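Side-chain contacts in 6-phospho-beta-d glycosidase (Streptococcus pyogenes, PDB 5FOO), which hydrolyses beta-glucosidic bonds, probably those of 6-phosphorylated beta-glucosides, as a retaining-type glycoside hydrolase of family 1: residues A189-V192 with A193-L196; V268-D272 with G273-Q277; D420-W424 with L425-K429. The protein carries 1 engineered substitution. All blocks are in the same frame, centred on the assembly; numbering follows the deposited sequence.

Contact 1: residues A189-V192 with A193-L196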
ATOM      1  N   ALA A 189      15.301  -3.901 -11.625  1.00 28.69           N
ATOM      2  CA  ALA A 189      14.003  -3.318 -11.347  1.00 27.65           C
ATOM      3  C   ALA A 189      12.899  -3.915 -12.231  1.00 29.17           C
ATOM      4  O   ALA A 189      11.845  -4.256 -11.749  1.00 29.54           O
ATOM      5  CB  ALA A 189      14.057  -1.846 -11.534  1.00 29.44           C
ATOM      6  N   VAL A 190      13.163  -4.007 -13.534  1.00 30.84           N
ATOM      7  CA  VAL A 190      12.194  -4.458 -14.490  1.00 28.37           C
ATOM      8  C   VAL A 190      11.870  -5.939 -14.240  1.00 29.55           C
ATOM      9  O   VAL A 190      10.712  -6.364 -14.343  1.00 24.24           O
ATOM     10  CB  VAL A 190      12.710  -4.208 -15.914  1.00 30.41           C
ATOM     11  CG1 VAL A 190      11.839  -4.857 -16.948  1.00 28.16           C
ATOM     12  CG2 VAL A 190      12.755  -2.709 -16.159  1.00 31.38           C
ATOM     13  N   GLN A 191      12.880  -6.729 -13.919  1.00 29.62           N
ATOM     14  CA  GLN A 191      12.639  -8.136 -13.676  1.00 29.78           C
ATOM     15  C   GLN A 191      11.834  -8.283 -12.342  1.00 29.22           C
ATOM     16  O   GLN A 191      10.885  -9.055 -12.295  1.00 28.60           O
ATOM     17  CB  GLN A 191      13.969  -8.948 -13.655  1.00 29.59           C
ATOM     18  CG  GLN A 191      13.766 -10.441 -13.465  1.00 28.74           C
ATOM     19  CD  GLN A 191      13.075 -11.100 -14.642  1.00 28.85           C
ATOM     20  OE1 GLN A 191      13.545 -10.973 -15.770  1.00 28.78           O
ATOM     21  NE2 GLN A 191      11.968 -11.853 -14.392  1.00 28.42           N
ATOM     22  N   VAL A 192      12.217  -7.543 -11.311  1.00 26.64           N
ATOM     23  CA  VAL A 192      11.445  -7.486 -10.067  1.00 25.09           C
ATOM     24  C   VAL A 192       9.970  -7.147 -10.296  1.00 28.29           C
ATOM     25  O   VAL A 192       9.114  -7.809  -9.694  1.00 28.63           O
ATOM     26  CB  VAL A 192      12.121  -6.574  -9.026  1.00 25.82           C
ATOM     27  CG1 VAL A 192      11.241  -6.230  -7.829  1.00 25.97           C
ATOM     28  CG2 VAL A 192      13.373  -7.289  -8.473  1.00 25.02           C
ATOM     29  N   ALA A 193       9.679  -6.158 -11.162  1.00 26.26           N
ATOM     30  CA  ALA A 193       8.319  -5.809 -11.490  1.00 30.28           C
ATOM     31  C   ALA A 193       7.562  -6.993 -12.116  1.00 30.69           C
ATOM     32  O   ALA A 193       6.455  -7.309 -11.686  1.00 28.48           O
ATOM     33  CB  ALA A 193       8.289  -4.616 -12.402  1.00 28.99           C
ATOM     34  N   TYR A 194       8.176  -7.666 -13.098  1.00 26.63           N
ATOM     35  CA  TYR A 194       7.543  -8.870 -13.649  1.00 27.33           C
ATOM     36  C   TYR A 194       7.325  -9.930 -12.545  1.00 29.16           C
ATOM     37  O   TYR A 194       6.256 -10.560 -12.476  1.00 27.93           O
ATOM     38  CB  TYR A 194       8.365  -9.461 -14.787  1.00 24.35           C
ATOM     39  CG  TYR A 194       7.905 -10.807 -15.271  1.00 22.97           C
ATOM     40  CD1 TYR A 194       8.339 -11.942 -14.688  1.00 23.71           C
ATOM     41  CD2 TYR A 194       7.022 -10.905 -16.342  1.00 24.03           C
ATOM     42  CE1 TYR A 194       7.899 -13.192 -15.135  1.00 28.11           C
ATOM     43  CE2 TYR A 194       6.575 -12.128 -16.816  1.00 28.20           C
ATOM     44  CZ  TYR A 194       6.994 -13.269 -16.195  1.00 25.79           C
ATOM     45  OH  TYR A 194       6.537 -14.423 -16.667  1.00 28.77           O
ATOM     46  N   ASN A 195       8.321 -10.096 -11.664  1.00 27.80           N
ATOM     47  CA  ASN A 195       8.265 -11.158 -10.683  1.00 26.44           C
ATOM     48  C   ASN A 195       7.165 -10.873  -9.645  1.00 27.29           C
ATOM     49  O   ASN A 195       6.462 -11.788  -9.218  1.00 25.61           O
ATOM     50  CB  ASN A 195       9.612 -11.394 -10.009  1.00 25.35           C
ATOM     51  CG  ASN A 195      10.631 -12.084 -10.919  1.00 27.92           C
ATOM     52  OD1 ASN A 195      10.340 -12.523 -12.053  1.00 28.30           O
ATOM     53  ND2 ASN A 195      11.843 -12.176 -10.415  1.00 24.65           N
ATOM     54  N   LEU A 196       6.971  -9.601  -9.292  1.00 27.80           N
ATOM     55  CA  LEU A 196       5.867  -9.206  -8.382  1.00 27.52           C
ATOM     56  C   LEU A 196       4.470  -9.445  -8.961  1.00 25.84           C
ATOM     57  O   LEU A 196       3.537  -9.920  -8.257  1.00 25.08           O
ATOM     58  CB  LEU A 196       6.057  -7.767  -7.943  1.00 25.91           C
ATOM     59  CG  LEU A 196       7.216  -7.612  -6.973  1.00 25.70           C
ATOM     60  CD1 LEU A 196       7.554  -6.137  -6.881  1.00 25.73           C
ATOM     61  CD2 LEU A 196       6.879  -8.124  -5.594  1.00 28.32           C
TER
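Ala189 O takes the N-H of Ala193 at 2.9 Å, one of four i to i+4 backbone bonds here. The methyl of Ala189 points away from the next turn and touches Val170 and Tyr174 of helix 166-174. Val190 repeats the backbone bond, with its O accepting from Tyr194 N. Its side chain turns to Trp247 of helix 235-258 and to Trp276. Gln191 makes the polar side-chain contact of this turn. CG stands anti to the backbone N (chi1 -177°), and the chain then bends at chi2 (67°). This folds the amide back over the next turn. NE2 gives a hydrogen bond to Asn195 OD1 at 2.9 Å. OD1 lies in the amide plane of Gln191, but NE2 sits well above the carbonyl plane of Asn195, not on a lone pair. NE2 also passes 3.6 Å from CD1 of Tyr194. Both amides have further partners: Gln191 OE1 accepts from Gln277 N, and Asn195 ND2 donates to Trp133 O. The two amides are thus fixed in rotation. Val192 lies alongside Leu196, with CG1 3.8 Å from Leu196 CD1. Its O receives Leu196 N at 2.8 Å. The arrangement is an ordinary alpha-helical turn with an i to i+4 Gln-Asn side-chain bond, in helix 186-208 of the TIM-barrel fold.

Contact 2: residues V268-D272 with G273-Q277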
ATOM      1  N   VAL A 268       8.876  -0.685 -25.458  1.00 28.91           N
ATOM      2  CA  VAL A 268       9.911   0.204 -24.934  1.00 30.75           C
ATOM      3  C   VAL A 268      11.011  -0.569 -24.200  1.00 33.48           C
ATOM      4  O   VAL A 268      12.224  -0.345 -24.414  1.00 31.40           O
ATOM      5  CB  VAL A 268       9.319   1.341 -24.088  1.00 32.92           C
ATOM      6  CG1 VAL A 268      10.404   2.182 -23.399  1.00 34.08           C
ATOM      7  CG2 VAL A 268       8.385   2.220 -24.947  1.00 33.68           C
ATOM      8  N   LEU A 269      10.598  -1.474 -23.335  1.00 29.56           N
ATOM      9  CA  LEU A 269      11.558  -2.201 -22.494  1.00 32.56           C
ATOM     10  C   LEU A 269      12.498  -3.037 -23.361  1.00 33.77           C
ATOM     11  O   LEU A 269      13.689  -3.071 -23.092  1.00 33.73           O
ATOM     12  CB  LEU A 269      10.843  -3.117 -21.476  1.00 29.47           C
ATOM     13  CG  LEU A 269      10.047  -2.356 -20.416  1.00 28.31           C
ATOM     14  CD1 LEU A 269       9.294  -3.403 -19.610  1.00 30.21           C
ATOM     15  CD2 LEU A 269      10.937  -1.503 -19.513  1.00 27.33           C
ATOM     16  N   LYS A 270      11.937  -3.648 -24.403  1.00 34.26           N
ATOM     17  CA  LYS A 270      12.675  -4.480 -25.369  1.00 39.34           C
ATOM     18  C   LYS A 270      13.651  -3.650 -26.203  1.00 35.12           C
ATOM     19  O   LYS A 270      14.792  -4.022 -26.354  1.00 35.48           O
ATOM     20  CB  LYS A 270      11.671  -5.130 -26.271  1.00 42.02           C
ATOM     21  CG  LYS A 270      12.091  -6.260 -27.179  1.00 43.49           C
ATOM     22  CD  LYS A 270      10.857  -6.443 -28.102  1.00 54.09           C
ATOM     23  CE  LYS A 270      10.713  -7.796 -28.757  1.00 60.46           C
ATOM     24  NZ  LYS A 270      11.988  -8.107 -29.451  1.00 59.04           N
ATOM     25  N   LYS A 271      13.197  -2.507 -26.688  1.00 37.90           N
ATOM     26  CA  LYS A 271      14.045  -1.595 -27.399  1.00 40.39           C
ATOM     27  C   LYS A 271      15.184  -1.124 -26.523  1.00 39.00           C
ATOM     28  O   LYS A 271      16.290  -0.954 -27.010  1.00 41.63           O
ATOM     29  CB  LYS A 271      13.244  -0.410 -27.914  1.00 43.88           C
ATOM     30  CG  LYS A 271      14.060   0.701 -28.564  1.00 47.74           C
ATOM     31  CD  LYS A 271      13.218   1.950 -28.882  1.00 52.19           C
ATOM     32  CE  LYS A 271      12.516   2.643 -27.706  1.00 50.79           C
ATOM     33  NZ  LYS A 271      13.357   3.311 -26.669  1.00 49.83           N
ATOM     34  N   ASP A 272      14.937  -0.932 -25.237  1.00 32.66           N
ATOM     35  CA  ASP A 272      15.966  -0.427 -24.378  1.00 32.46           C
ATOM     36  C   ASP A 272      16.805  -1.555 -23.829  1.00 31.28           C
ATOM     37  O   ASP A 272      17.611  -1.292 -22.953  1.00 31.80           O
ATOM     38  CB  ASP A 272      15.422   0.407 -23.196  1.00 32.88           C
ATOM     39  CG  ASP A 272      14.725   1.665 -23.632  1.00 32.71           C
ATOM     40  OD1 ASP A 272      14.910   2.040 -24.777  1.00 33.10           O
ATOM     41  OD2 ASP A 272      14.023   2.318 -22.823  1.00 31.90           O
ATOM     42  N   GLY A 273      16.583  -2.789 -24.242  1.00 29.68           N
ATOM     43  CA  GLY A 273      17.388  -3.896 -23.723  1.00 33.66           C
ATOM     44  C   GLY A 273      17.158  -4.362 -22.295  1.00 34.92           C
ATOM     45  O   GLY A 273      18.037  -4.987 -21.742  1.00 33.64           O
ATOM     46  N   VAL A 274      16.013  -4.043 -21.675  1.00 32.15           N
ATOM     47  CA  VAL A 274      15.807  -4.364 -20.277  1.00 30.10           C
ATOM     48  C   VAL A 274      14.559  -5.190 -19.988  1.00 32.04           C
ATOM     49  O   VAL A 274      14.212  -5.383 -18.823  1.00 31.52           O
ATOM     50  CB  VAL A 274      15.801  -3.075 -19.390  1.00 33.45           C
ATOM     51  CG1 VAL A 274      17.192  -2.414 -19.404  1.00 32.61           C
ATOM     52  CG2 VAL A 274      14.710  -2.094 -19.810  1.00 29.17           C
ATOM     53  N   LEU A 275      13.916  -5.703 -21.024  1.00 30.01           N
ATOM     54  CA  LEU A 275      12.743  -6.534 -20.863  1.00 32.81           C
ATOM     55  C   LEU A 275      13.004  -7.758 -19.944  1.00 33.81           C
ATOM     56  O   LEU A 275      14.057  -8.396 -20.007  1.00 29.67           O
ATOM     57  CB  LEU A 275      12.197  -6.987 -22.217  1.00 32.63           C
ATOM     58  CG  LEU A 275      10.853  -7.757 -22.214  1.00 34.60           C
ATOM     59  CD1 LEU A 275       9.676  -6.856 -21.827  1.00 31.05           C
ATOM     60  CD2 LEU A 275      10.618  -8.391 -23.571  1.00 30.98           C
ATOM     61  N   TRP A 276      12.036  -8.011 -19.057  1.00 29.77           N
ATOM     62  CA  TRP A 276      12.045  -9.146 -18.146  1.00 31.03           C
ATOM     63  C   TRP A 276      12.157 -10.443 -18.902  1.00 28.45           C
ATOM     64  O   TRP A 276      11.814 -10.534 -20.066  1.00 30.11           O
ATOM     65  CB  TRP A 276      10.748  -9.197 -17.263  1.00 26.94           C
ATOM     66  CG  TRP A 276       9.467  -9.006 -18.046  1.00 26.10           C
ATOM     67  CD1 TRP A 276       8.913  -9.860 -18.964  1.00 27.65           C
ATOM     68  CD2 TRP A 276       8.650  -7.849 -18.027  1.00 25.41           C
ATOM     69  NE1 TRP A 276       7.825  -9.293 -19.539  1.00 28.06           N
ATOM     70  CE2 TRP A 276       7.583  -8.084 -18.938  1.00 27.32           C
ATOM     71  CE3 TRP A 276       8.677  -6.663 -17.276  1.00 26.13           C
ATOM     72  CZ2 TRP A 276       6.527  -7.192 -19.114  1.00 28.19           C
ATOM     73  CZ3 TRP A 276       7.626  -5.727 -17.471  1.00 28.57           C
ATOM     74  CH2 TRP A 276       6.576  -5.998 -18.385  1.00 28.86           C
ATOM     75  N   GLN A 277      12.637 -11.437 -18.199  1.00 29.21           N
ATOM     76  CA  GLN A 277      12.553 -12.819 -18.653  1.00 31.86           C
ATOM     77  C   GLN A 277      11.202 -13.437 -18.255  1.00 32.57           C
ATOM     78  O   GLN A 277      10.876 -13.518 -17.061  1.00 32.10           O
ATOM     79  CB  GLN A 277      13.676 -13.632 -17.987  1.00 35.07           C
ATOM     80  CG  GLN A 277      15.018 -13.434 -18.623  1.00 45.45           C
ATOM     81  CD  GLN A 277      15.104 -14.133 -19.983  1.00 61.78           C
ATOM     82  OE1 GLN A 277      14.883 -15.354 -20.081  1.00 72.44           O
ATOM     83  NE2 GLN A 277      15.401 -13.365 -21.045  1.00 62.50           N
TER
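Leu269 and the three residues Val274, Leu275 and Trp276 form the tight part of this helix end. Each part of the leucine meets a different partner. CD2 touches Val274 CG2 at 3.8 Å, the two side chains crossing at about a right angle. CB faces Leu275 CD1 at 3.9 Å. CD1 reaches Trp276 CZ3 at 3.6 Å. Leu275 CD1 also lies over one face of the Trp276 indole, toward its rim. The indole is brought back to the helix by its chi1 of 47°, which sets CG between the backbone N and the carbonyl carbon.

The backbone closes the helix with a Schellman motif. Val274 N bonds to Leu269 O at 2.9 Å and is nearly straight at 166°. Gly273 N bonds to Lys270 O at 3.0 Å, from high above the carbonyl plane. Gly273 has the positive phi (73°) of this motif, which favours glycine.

The other side is loose and faces solvent. Lys270 extends away from the turn and only brushes Leu275. Lys271 curls back through its last two torsions, and NZ makes a salt bridge to Asp272 OD1 at 2.8 Å. NZ comes to the syn side of that oxygen. Asp272 OD2 is held separately, by Tyr322 OH and Trp317 NE1. These bonds tie the surface charges to a neighbouring loop.

The segment ends helix 263-271 and leads toward helix 280-288. Trp276 stacks on Tyr194 and touches Val190 of helix 186-208, and it meets Leu251 of helix 235-258. Leu269 also packs on Val190, so the cap lies against the outer helices of the barrel.

Contact 3: residues D420-W424 with L425-K429. With JAZ (6-phosphocyclophellitol), chain G.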
ATOM      1  N   ASP A 420      -1.128   6.578  14.920  1.00 27.40           N
ATOM      2  CA  ASP A 420       0.202   6.995  14.488  1.00 26.96           C
ATOM      3  C   ASP A 420       1.075   5.785  14.411  1.00 29.96           C
ATOM      4  O   ASP A 420       1.088   4.976  15.381  1.00 30.04           O
ATOM      5  CB  ASP A 420       0.847   7.985  15.488  1.00 26.36           C
ATOM      6  CG  ASP A 420       0.179   9.387  15.512  1.00 24.96           C
ATOM      7  OD1 ASP A 420      -0.530   9.799  14.561  1.00 23.49           O
ATOM      8  OD2 ASP A 420       0.457  10.119  16.501  1.00 27.55           O
ATOM      9  N   GLY A 421       1.781   5.634  13.282  1.00 28.41           N
ATOM     10  CA  GLY A 421       2.714   4.516  13.129  1.00 31.41           C
ATOM     11  C   GLY A 421       4.091   4.891  12.583  1.00 29.66           C
ATOM     12  O   GLY A 421       4.351   6.032  12.204  1.00 31.72           O
ATOM     13  N   TRP A 422       4.923   3.885  12.441  1.00 27.10           N
ATOM     14  CA  TRP A 422       6.307   4.060  12.030  1.00 26.81           C
ATOM     15  C   TRP A 422       6.379   4.109  10.529  1.00 29.51           C
ATOM     16  O   TRP A 422       6.098   3.098   9.914  1.00 28.50           O
ATOM     17  CB  TRP A 422       7.102   2.877  12.565  1.00 25.18           C
ATOM     18  CG  TRP A 422       8.549   2.937  12.328  1.00 27.92           C
ATOM     19  CD1 TRP A 422       9.472   3.792  12.942  1.00 30.64           C
ATOM     20  CD2 TRP A 422       9.296   2.139  11.412  1.00 27.29           C
ATOM     21  NE1 TRP A 422      10.746   3.498  12.481  1.00 27.67           N
ATOM     22  CE2 TRP A 422      10.665   2.515  11.536  1.00 26.69           C
ATOM     23  CE3 TRP A 422       8.955   1.124  10.502  1.00 27.64           C
ATOM     24  CZ2 TRP A 422      11.662   1.943  10.769  1.00 24.42           C
ATOM     25  CZ3 TRP A 422       9.966   0.550   9.747  1.00 26.57           C
ATOM     26  CH2 TRP A 422      11.313   0.956   9.910  1.00 25.57           C
ATOM     27  N   SER A 423       6.708   5.274   9.920  1.00 32.23           N
ATOM     28  CA  SER A 423       6.793   5.352   8.449  1.00 31.90           C
ATOM     29  C   SER A 423       8.244   5.215   7.892  1.00 29.63           C
ATOM     30  O   SER A 423       8.780   6.140   7.284  1.00 28.91           O
ATOM     31  CB  SER A 423       6.105   6.593   7.754  1.00 35.19           C
ATOM     32  OG  SER A 423       5.004   7.347   8.343  1.00 38.88           O
ATOM     33  N   TRP A 424       8.852   4.071   8.077  1.00 27.16           N
ATOM     34  CA  TRP A 424       9.999   3.701   7.306  1.00 30.65           C
ATOM     35  C   TRP A 424      11.155   4.708   7.708  1.00 34.33           C
ATOM     36  O   TRP A 424      11.300   5.063   8.913  1.00 31.06           O
ATOM     37  CB  TRP A 424       9.617   3.720   5.801  1.00 29.07           C
ATOM     38  CG  TRP A 424       8.299   3.000   5.518  1.00 32.24           C
ATOM     39  CD1 TRP A 424       7.163   3.544   5.010  1.00 30.21           C
ATOM     40  CD2 TRP A 424       8.013   1.590   5.720  1.00 27.89           C
ATOM     41  NE1 TRP A 424       6.203   2.573   4.842  1.00 26.57           N
ATOM     42  CE2 TRP A 424       6.686   1.372   5.283  1.00 28.34           C
ATOM     43  CE3 TRP A 424       8.733   0.521   6.242  1.00 28.60           C
ATOM     44  CZ2 TRP A 424       6.059   0.130   5.393  1.00 27.06           C
ATOM     45  CZ3 TRP A 424       8.115  -0.755   6.329  1.00 29.57           C
ATOM     46  CH2 TRP A 424       6.787  -0.928   5.908  1.00 27.94           C
ATOM     47  N   LEU A 425      11.872   5.245   6.719  1.00 33.81           N
ATOM     48  CA  LEU A 425      12.961   6.198   7.001  1.00 31.66           C
ATOM     49  C   LEU A 425      12.474   7.408   7.782  1.00 32.84           C
ATOM     50  O   LEU A 425      13.189   7.870   8.658  1.00 32.26           O
ATOM     51  CB  LEU A 425      13.689   6.606   5.725  1.00 31.87           C
ATOM     52  CG  LEU A 425      14.412   5.447   5.081  1.00 33.68           C
ATOM     53  CD1 LEU A 425      14.983   5.913   3.764  1.00 38.41           C
ATOM     54  CD2 LEU A 425      15.506   4.873   5.974  1.00 34.39           C
ATOM     55  N   ASN A 426      11.239   7.855   7.591  1.00 28.05           N
ATOM     56  CA  ASN A 426      10.736   8.962   8.398  1.00 29.66           C
ATOM     57  C   ASN A 426      10.200   8.643   9.759  1.00 29.14           C
ATOM     58  O   ASN A 426       9.786   9.573  10.518  1.00 31.30           O
ATOM     59  CB  ASN A 426       9.698   9.725   7.600  1.00 32.93           C
ATOM     60  CG  ASN A 426      10.257  10.190   6.301  1.00 35.03           C
ATOM     61  OD1 ASN A 426       9.913   9.707   5.252  1.00 37.86           O
ATOM     62  ND2 ASN A 426      11.194  11.068   6.384  1.00 33.32           N
ATOM     63  N   ALA A 427      10.161   7.348  10.089  1.00 31.20           N
ATOM     64  CA  ALA A 427       9.740   6.932  11.426  1.00 31.08           C
ATOM     65  C   ALA A 427       8.520   7.750  11.841  1.00 28.96           C
ATOM     66  O   ALA A 427       7.574   7.747  11.104  1.00 32.98           O
ATOM     67  CB  ALA A 427      10.902   7.054  12.415  1.00 30.65           C
ATOM     68  N   TYR A 428       8.564   8.494  12.949  1.00 26.33           N
ATOM     69  CA  TYR A 428       7.431   9.243  13.481  1.00 25.51           C
ATOM     70  C   TYR A 428       7.575  10.731  13.264  1.00 27.15           C
ATOM     71  O   TYR A 428       6.954  11.517  13.948  1.00 30.48           O
ATOM     72  CB  TYR A 428       7.285   8.930  15.012  1.00 29.02           C
ATOM     73  CG  TYR A 428       6.732   7.524  15.277  1.00 29.32           C
ATOM     74  CD1 TYR A 428       5.355   7.273  15.316  1.00 33.89           C
ATOM     75  CD2 TYR A 428       7.595   6.451  15.477  1.00 33.16           C
ATOM     76  CE1 TYR A 428       4.858   5.972  15.518  1.00 33.26           C
ATOM     77  CE2 TYR A 428       7.131   5.153  15.693  1.00 31.12           C
ATOM     78  CZ  TYR A 428       5.776   4.909  15.703  1.00 34.28           C
ATOM     79  OH  TYR A 428       5.392   3.606  15.923  1.00 36.13           O
ATOM     80  N   LYS A 429       8.459  11.147  12.358  1.00 30.55           N
ATOM     81  CA  LYS A 429       8.520  12.561  12.003  1.00 31.21           C
ATOM     82  C   LYS A 429       7.136  13.149  11.671  1.00 30.13           C
ATOM     83  O   LYS A 429       6.736  14.173  12.214  1.00 30.72           O
ATOM     84  CB  LYS A 429       9.417  12.719  10.785  1.00 31.60           C
ATOM     85  CG  LYS A 429       9.658  14.159  10.397  1.00 31.82           C
ATOM     86  CD  LYS A 429      10.510  14.197   9.134  1.00 33.01           C
ATOM     87  CE  LYS A 429      10.720  15.679   8.802  1.00 36.88           C
ATOM     88  NZ  LYS A 429      11.606  15.795   7.652  1.00 38.72           N
TER
HETATM   89  C2  JAZ G1464       3.160   4.905   4.296  1.00 26.07           C
HETATM   90  C3  JAZ G1464       2.403   3.614   3.918  1.00 26.17           C
HETATM   91  C4  JAZ G1464       2.207   3.528   2.409  1.00 27.23           C
HETATM   92  C5  JAZ G1464       1.448   4.724   1.850  1.00 27.97           C
HETATM   93  C6  JAZ G1464       2.092   6.018   2.298  1.00 27.41           C
HETATM   94  C7  JAZ G1464       2.310   6.073   3.810  1.00 27.03           C
HETATM   95  C8  JAZ G1464       2.819   7.435   4.275  1.00 30.22           C
HETATM   96  O9  JAZ G1464       4.094   7.638   3.673  1.00 31.84           O
HETATM   97  P10 JAZ G1464       5.182   8.502   4.445  1.00 33.46           P
HETATM   98  O11 JAZ G1464       6.372   8.446   3.554  1.00 38.26           O
HETATM   99  O12 JAZ G1464       5.301   8.087   5.852  1.00 44.00           O
HETATM  100  O13 JAZ G1464       4.628   9.857   4.521  1.00 33.99           O
HETATM  101  O14 JAZ G1464       3.313   6.225   1.575  1.00 29.32           O
HETATM  102  O15 JAZ G1464       3.285   5.024   5.717  1.00 26.66           O
HETATM  103  O16 JAZ G1464       3.203   2.537   4.338  1.00 27.02           O
HETATM  104  O17 JAZ G1464       1.540   2.323   2.074  1.00 29.49           O
HETATM  105  O   HOH W   1       6.771   9.972   9.628  1.00 28.01           O
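Two torsions aim the aromatic groups of Trp422 and Tyr428 at each other. Trp422 has CG anti to its backbone N (chi1 -176°), while Tyr428 has CG anti to its carbonyl carbon (chi1 -73°). The chain here reverses in a compact loop after strand 410-416, the last strand of the TIM barrel, and a type II' beta turn runs from Asn426 to Lys429. The Tyr428 ring lies across the backbone of 421-422. Trp422 CA sits over its face, 4.1 Å from the ring centroid, as a CH-pi contact. Gly421 O lies over a face as well, and Asp420 O is at the ring edge. The two aromatic rings meet obliquely, with Tyr428 CE2 at the edge of the indole. Ala427 packs obliquely against the indole, its CB 3.6 Å from Trp422 CD1. Trp422 NE1 is hydrogen-bonded to Val46 O, and Tyr428 OH to Ser52 OG.

Backbone bonds hold the reversal. Ser423 N donates to Ala427 O at 2.9 Å, and Ala427 N donates to Trp424 O at 2.8 Å. The Asn426 N bond to Ser423 O is weak. A water lies 2.8 Å from Ala427 O and probably donates to it. Asp420 is buried, but its carboxylate makes salt bridges to Arg431 and Lys447, which would probably favour its charged form.

The loop serves the ligand pocket. Ser423 lies beside the phosphate of 6-phosphocyclophellitol, though its position in the model is too close to support details. Trp424 turns its indole edge to the sugar-like ring. The ligand oxygen O16 lies in the indole plane, and Trp424 NE1 donates to it at 3.0 Å, with an N-H...O angle of 156°.

The contacts follow one another along the chain of a single TIM-barrel domain. Contact 1 lies on helix 186-208, between the fourth and fifth barrel strands. Contact 2 comes later, at the end of helix 263-271, between the fifth and sixth strands. The two touch, with centres about 12 Å apart: helix 186-208 packs against the loop that follows helix 263-271. Contact 3 is far off, in the loop after the eighth strand, with centres about 27 Å from contact 1 and 36 Å from contact 2. Contacts 1 and 2 therefore belong to the outer helical layer, whereas contact 3 helps to form the pocket that holds 6-phosphocyclophellitol.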